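Similar to yteR (Bacilus subtilis) (Clostridium acetobutylicum, PDB 4WU0) probably hydrolyses unsaturated rhamnogalacturonan fragments of pectin, as a glycoside hydrolase of family 105. Local coordinates at residues T171-H176 against V234-K239; S194-G199 against Y249-E254. One frame throughout, in Å; residues are numbered along the deposited sequence.

Contact 1: T171-H176 against V234-K239; sequences TGLLYH and VTALLK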
loop_
_atom_site.group_PDB
_atom_site.type_symbol
_atom_site.label_atom_id
_atom_site.label_comp_id
_atom_site.label_asym_id
_atom_site.label_seq_id
_atom_site.Cartn_x
_atom_site.Cartn_y
_atom_site.Cartn_z
ATOM N N THR A 171 3.275 12.980 17.936
ATOM C CA THR A 171 4.264 12.739 16.887
ATOM C C THR A 171 3.740 13.080 15.498
ATOM O O THR A 171 4.529 13.286 14.575
ATOM C CB THR A 171 4.691 11.263 16.839
ATOM O OG1 THR A 171 3.559 10.450 16.518
ATOM C CG2 THR A 171 5.315 10.810 18.192
ATOM N N GLY A 172 2.416 13.075 15.332
ATOM C CA GLY A 172 1.826 13.193 14.011
ATOM C C GLY A 172 1.748 11.893 13.236
ATOM O O GLY A 172 1.172 11.836 12.150
ATOM N N LEU A 173 2.295 10.823 13.803
ATOM C CA LEU A 173 2.198 9.513 13.185
ATOM C C LEU A 173 0.822 8.905 13.459
ATOM O O LEU A 173 0.115 9.342 14.374
ATOM C CB LEU A 173 3.316 8.608 13.703
ATOM C CG LEU A 173 4.750 9.069 13.419
ATOM C CD1 LEU A 173 5.736 8.238 14.215
ATOM C CD2 LEU A 173 5.099 8.971 11.930
ATOM N N LEU A 174 0.441 7.911 12.654
ATOM C CA LEU A 174 -0.826 7.208 12.837
ATOM C C LEU A 174 -0.565 5.766 13.237
ATOM O O LEU A 174 0.300 5.084 12.679
ATOM C CB LEU A 174 -1.678 7.224 11.553
ATOM C CG LEU A 174 -2.411 8.515 11.190
ATOM C CD1 LEU A 174 -1.447 9.605 10.798
ATOM C CD2 LEU A 174 -3.421 8.278 10.068
ATOM N N TYR A 175 -1.303 5.314 14.236
ATOM C CA TYR A 175 -1.207 3.945 14.699
ATOM C C TYR A 175 -1.735 2.985 13.646
ATOM O O TYR A 175 -2.556 3.341 12.810
ATOM C CB TYR A 175 -1.991 3.766 15.995
ATOM C CG TYR A 175 -1.463 4.570 17.141
ATOM C CD1 TYR A 175 -0.452 4.081 17.945
ATOM C CD2 TYR A 175 -1.973 5.827 17.420
ATOM C CE1 TYR A 175 0.040 4.832 19.006
ATOM C CE2 TYR A 175 -1.476 6.576 18.465
ATOM C CZ TYR A 175 -0.474 6.069 19.246
ATOM O OH TYR A 175 0.010 6.808 20.297
ATOM N N HIS A 176 -1.284 1.741 13.726
ATOM C CA HIS A 176 -1.620 0.705 12.758
ATOM C C HIS A 176 -3.148 0.485 12.650
ATOM O O HIS A 176 -3.698 0.424 11.554
ATOM C CB HIS A 176 -0.917 -0.573 13.197
ATOM C CG HIS A 176 -1.055 -1.736 12.261
ATOM N ND1 HIS A 176 -0.434 -2.941 12.508
ATOM C CD2 HIS A 176 -1.735 -1.896 11.103
ATOM C CE1 HIS A 176 -0.732 -3.793 11.547
ATOM N NE2 HIS A 176 -1.501 -3.180 10.672
ATOM N N VAL A 234 4.070 13.288 6.139
ATOM C CA VAL A 234 5.443 13.367 5.682
ATOM C C VAL A 234 6.286 14.083 6.717
ATOM O O VAL A 234 7.393 13.631 7.032
ATOM C CB VAL A 234 5.524 14.057 4.295
ATOM C CG1 VAL A 234 6.966 14.510 3.967
ATOM C CG2 VAL A 234 4.975 13.126 3.233
ATOM N N THR A 235 5.795 15.206 7.248
ATOM C CA THR A 235 6.486 15.883 8.342
ATOM C C THR A 235 6.778 14.923 9.497
ATOM O O THR A 235 7.895 14.876 10.043
ATOM C CB THR A 235 5.675 17.090 8.836
ATOM O OG1 THR A 235 5.566 18.026 7.759
ATOM C CG2 THR A 235 6.311 17.750 10.043
ATOM N N ALA A 236 5.773 14.145 9.863
ATOM C CA ALA A 236 5.911 13.232 10.993
ATOM C C ALA A 236 6.905 12.113 10.676
ATOM O O ALA A 236 7.696 11.708 11.528
ATOM C CB ALA A 236 4.560 12.651 11.365
ATOM N N LEU A 237 6.864 11.599 9.459
ATOM C CA LEU A 237 7.800 10.552 9.076
ATOM C C LEU A 237 9.232 11.071 8.976
ATOM O O LEU A 237 10.174 10.361 9.327
ATOM C CB LEU A 237 7.377 9.874 7.774
ATOM C CG LEU A 237 6.115 9.043 7.899
ATOM C CD1 LEU A 237 5.504 8.785 6.519
ATOM C CD2 LEU A 237 6.427 7.731 8.613
ATOM N N LEU A 238 9.425 12.298 8.498
ATOM C CA LEU A 238 10.780 12.807 8.398
ATOM C C LEU A 238 11.425 12.979 9.777
ATOM O O LEU A 238 12.648 12.848 9.922
ATOM C CB LEU A 238 10.821 14.113 7.583
ATOM C CG LEU A 238 10.583 13.883 6.079
ATOM C CD1 LEU A 238 10.444 15.179 5.317
ATOM C CD2 LEU A 238 11.712 13.071 5.479
ATOM N N LYS A 239 10.614 13.257 10.797
ATOM C CA LYS A 239 11.135 13.346 12.161
ATOM C C LYS A 239 11.723 12.035 12.681
ATOM O O LYS A 239 12.590 12.057 13.550
ATOM C CB LYS A 239 10.055 13.821 13.137
ATOM C CG LYS A 239 9.662 15.300 12.987
ATOM C CD LYS A 239 8.505 15.640 13.936
ATOM C CE LYS A 239 8.063 17.068 13.757
ATOM N NZ LYS A 239 6.769 17.339 14.443
HETATM O O HOH W 1 7.034 12.058 14.269
HETATM O O HOH W 2 5.008 15.745 13.124
#

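Contact 2: S194-G199 against Y249-E254; sequences SPHFWG and YQVLDE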
loop_
_atom_site.group_PDB
_atom_site.type_symbol
_atom_site.label_atom_id
_atom_site.label_comp_id
_atom_site.label_asym_id
_atom_site.label_seq_id
_atom_site.Cartn_x
_atom_site.Cartn_y
_atom_site.Cartn_z
ATOM N N SER A 194 -4.204 0.732 18.539
ATOM C CA SER A 194 -3.164 -0.266 18.753
ATOM C C SER A 194 -1.922 0.427 19.335
ATOM O O SER A 194 -1.855 1.648 19.365
ATOM C CB SER A 194 -2.853 -0.991 17.443
ATOM O OG SER A 194 -2.360 -0.095 16.461
ATOM N N PRO A 195 -0.931 -0.350 19.819
ATOM C CA PRO A 195 0.131 0.287 20.607
ATOM C C PRO A 195 1.223 1.040 19.840
ATOM O O PRO A 195 1.879 1.909 20.444
ATOM C CB PRO A 195 0.769 -0.904 21.349
ATOM C CG PRO A 195 -0.303 -1.925 21.383
ATOM C CD PRO A 195 -0.983 -1.803 20.076
ATOM N N HIS A 196 1.442 0.691 18.577
ATOM C CA HIS A 196 2.618 1.164 17.859
ATOM C C HIS A 196 2.397 1.688 16.460
ATOM O O HIS A 196 1.426 1.354 15.770
ATOM C CB HIS A 196 3.680 0.052 17.793
ATOM C CG HIS A 196 4.344 -0.195 19.103
ATOM N ND1 HIS A 196 5.197 0.720 19.676
ATOM C CD2 HIS A 196 4.239 -1.221 19.990
ATOM C CE1 HIS A 196 5.610 0.263 20.845
ATOM N NE2 HIS A 196 5.038 -0.911 21.057
ATOM N N PHE A 197 3.367 2.497 16.054
ATOM C CA PHE A 197 3.469 2.992 14.687
ATOM C C PHE A 197 4.304 2.004 13.883
ATOM O O PHE A 197 5.520 1.912 14.042
ATOM C CB PHE A 197 4.113 4.378 14.655
ATOM C CG PHE A 197 3.498 5.358 15.610
ATOM C CD1 PHE A 197 2.160 5.728 15.494
ATOM C CD2 PHE A 197 4.268 5.924 16.608
ATOM C CE1 PHE A 197 1.626 6.637 16.389
ATOM C CE2 PHE A 197 3.748 6.820 17.511
ATOM C CZ PHE A 197 2.420 7.181 17.403
ATOM N N TRP A 198 3.621 1.252 13.036
ATOM C CA TRP A 198 4.250 0.251 12.180
ATOM C C TRP A 198 4.597 0.877 10.845
ATOM O O TRP A 198 3.764 1.536 10.225
ATOM C CB TRP A 198 3.290 -0.923 11.984
ATOM C CG TRP A 198 3.841 -2.038 11.161
ATOM C CD1 TRP A 198 5.119 -2.497 11.142
ATOM C CD2 TRP A 198 3.117 -2.829 10.208
ATOM N NE1 TRP A 198 5.231 -3.539 10.245
ATOM C CE2 TRP A 198 4.013 -3.755 9.663
ATOM C CE3 TRP A 198 1.792 -2.837 9.767
ATOM C CZ2 TRP A 198 3.628 -4.684 8.693
ATOM C CZ3 TRP A 198 1.420 -3.753 8.818
ATOM C CH2 TRP A 198 2.334 -4.669 8.294
ATOM N N GLY A 199 5.839 0.685 10.417
ATOM C CA GLY A 199 6.330 1.275 9.187
ATOM C C GLY A 199 5.451 1.027 7.977
ATOM O O GLY A 199 5.060 1.959 7.263
ATOM N N TYR A 249 12.415 2.489 10.270
ATOM C CA TYR A 249 12.318 1.291 11.094
ATOM C C TYR A 249 10.962 0.621 11.056
ATOM O O TYR A 249 9.932 1.261 10.803
ATOM C CB TYR A 249 12.617 1.641 12.543
ATOM C CG TYR A 249 14.065 1.914 12.812
ATOM C CD1 TYR A 249 14.928 0.874 13.107
ATOM C CD2 TYR A 249 14.569 3.212 12.772
ATOM C CE1 TYR A 249 16.253 1.111 13.361
ATOM C CE2 TYR A 249 15.891 3.451 13.029
ATOM C CZ TYR A 249 16.727 2.395 13.297
ATOM O OH TYR A 249 18.061 2.622 13.549
ATOM N N GLN A 250 10.972 -0.682 11.324
ATOM C CA GLN A 250 9.747 -1.469 11.522
ATOM C C GLN A 250 8.799 -0.837 12.543
ATOM O O GLN A 250 7.608 -0.670 12.258
ATOM C CB GLN A 250 10.149 -2.886 11.962
ATOM C CG GLN A 250 9.073 -3.777 12.515
ATOM C CD GLN A 250 8.257 -4.453 11.429
ATOM O OE1 GLN A 250 8.162 -3.947 10.311
ATOM N NE2 GLN A 250 7.612 -5.562 11.770
ATOM N N VAL A 251 9.311 -0.497 13.725
ATOM C CA VAL A 251 8.551 0.289 14.700
ATOM C C VAL A 251 9.126 1.714 14.624
ATOM O O VAL A 251 10.245 1.986 15.072
ATOM C CB VAL A 251 8.613 -0.283 16.118
ATOM C CG1 VAL A 251 7.757 0.558 17.073
ATOM C CG2 VAL A 251 8.141 -1.722 16.119
ATOM N N LEU A 252 8.375 2.603 13.986
ATOM C CA LEU A 252 8.940 3.827 13.404
ATOM C C LEU A 252 9.691 4.744 14.357
ATOM O O LEU A 252 10.717 5.329 13.984
ATOM C CB LEU A 252 7.826 4.645 12.742
ATOM C CG LEU A 252 7.329 4.080 11.418
ATOM C CD1 LEU A 252 5.969 4.678 11.007
ATOM C CD2 LEU A 252 8.347 4.306 10.334
ATOM N N ASP A 253 9.146 4.906 15.559
ATOM C CA ASP A 253 9.659 5.875 16.513
ATOM C C ASP A 253 10.557 5.275 17.586
ATOM O O ASP A 253 10.924 5.975 18.520
ATOM C CB ASP A 253 8.497 6.614 17.189
ATOM C CG ASP A 253 7.610 5.694 18.008
ATOM O OD1 ASP A 253 7.528 4.501 17.655
ATOM O OD2 ASP A 253 6.972 6.173 18.983
ATOM N N GLU A 254 10.908 3.997 17.458
ATOM C CA GLU A 254 11.673 3.297 18.482
ATOM C C GLU A 254 13.005 2.789 17.938
ATOM O O GLU A 254 13.430 1.673 18.253
ATOM C CB GLU A 254 10.852 2.130 19.036
ATOM C CG GLU A 254 9.535 2.593 19.662
ATOM C CD GLU A 254 9.419 2.356 21.136
ATOM O OE1 GLU A 254 10.449 2.150 21.807
ATOM O OE2 GLU A 254 8.269 2.388 21.627
HETATM O O HOH W 3 5.237 3.147 18.239
#

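Contact 1: T171-H176 against V234-K239
The carbonyl O of Thr171 meets the methyl of Ala236 and also accepts hydrogen bonds from two waters. Water 1, 2.8 Å from Thr171 O, donates again to Ala236 O. Water 2 lies 2.9 Å from Thr171 O and accepts from Lys239 NZ at 2.7 Å. Lys239 NZ thus reaches Thr171 O through water 2. Beside the waters, Ala236 CB packs 3.3 Å from Thr171 O and 3.5 Å from Gly172 C, directly against the peptide. The loop turns here with a positive phi at Gly172. An ST turn holds the bend: Leu173 N donates to Thr171 OG1 over 3.0 Å (160° at the hydrogen). That hydroxyl also bonds Asp168 OD2. Leu173 CG stands opposite its own carbonyl carbon (chi1 -61°), and the CD2 branch comes to the helix. It touches Ala236 CB and Leu237 CD2, each at 3.8 Å from Leu173 CD2. Leu237 also touches Met202 of helix 199-215, and Leu173 touches Phe197. The contact joins the loop before strand 177-179 to helix 223-240. Its chemistry is mixed: apolar branches and a small methyl meet directly, while water bridges the polar backbone, and the lysine charge may polarise water 2.

Contact 2: S194-G199 against Y249-E254
Phe197 O and Leu252 N form one of two backbone hydrogen bonds that flank an isolated antiparallel beta bridge. Trp198 and Val251 are its non-hydrogen-bonded pair. The bonds from Leu252 N to Phe197 O and from Gly199 N to Gln250 O are both 2.9 Å. Trp198 is the N-cap residue of helix 199-215, so the bridge ties the start of that helix to the loop after helix 223-240. Val251 also opens a type I turn, in which its O accepts from Glu254 N. Asn260 ND2 bonds the same oxygen and Glu254 O.

The indole edge faces the Gln250 amide. Trp198 NE1 donates to Gln250 OE1 at 3.0 Å, a weak bond bent to 141°. The oxygen lies in the ring plane, while the amide plane stands 87° to the ring. Gln250 CG points opposite its backbone N (chi1 167°), and a bend at chi2 brings the amide round to the indole. Gln250 NE2 finds its acceptor in Tyr335 O, which probably steadies the amide.

Water 3 joins His196 and Phe197 to Asp253. It accepts from Phe197 N at 2.9 Å and donates to Asp253 OD1 at 2.7 Å. It also bonds His196 ND1 from the edge of the imidazole. The other carboxylate oxygen of Asp253 sits at the edge of the Phe197 ring. Leu252 CD1 packs on Phe197 CB, and Leu252 CG lies against Gly199 CA. Glu254 OE1 makes a long, weak ion pair with Arg257. Beside the imidazole, Glu254 OE2 approaches the ring edge, 3.5 Å from His196 CE1.

The centres of contacts 1 and 2 lie about 10 Å apart, on the same side of the chain's centre. Their segments alternate along the sequence: 171-176, 194-199, 234-239, then 249-254. Contact 1 uses helix 223-240 itself; contact 2 joins the loop after that helix to the start of helix 199-215. The contacts also touch directly. His176 CE1 lies 3.2 Å from Trp198 CE3, and the rings of Tyr175 and Phe197 meet. Tyr335 bonds His176 through its hydroxyl and Gln250 through its backbone O. Together the two contacts hold neighbouring loops to two successive helices at one end of the helical barrel, the (alpha/alpha)6 fold of family 105 enzymes.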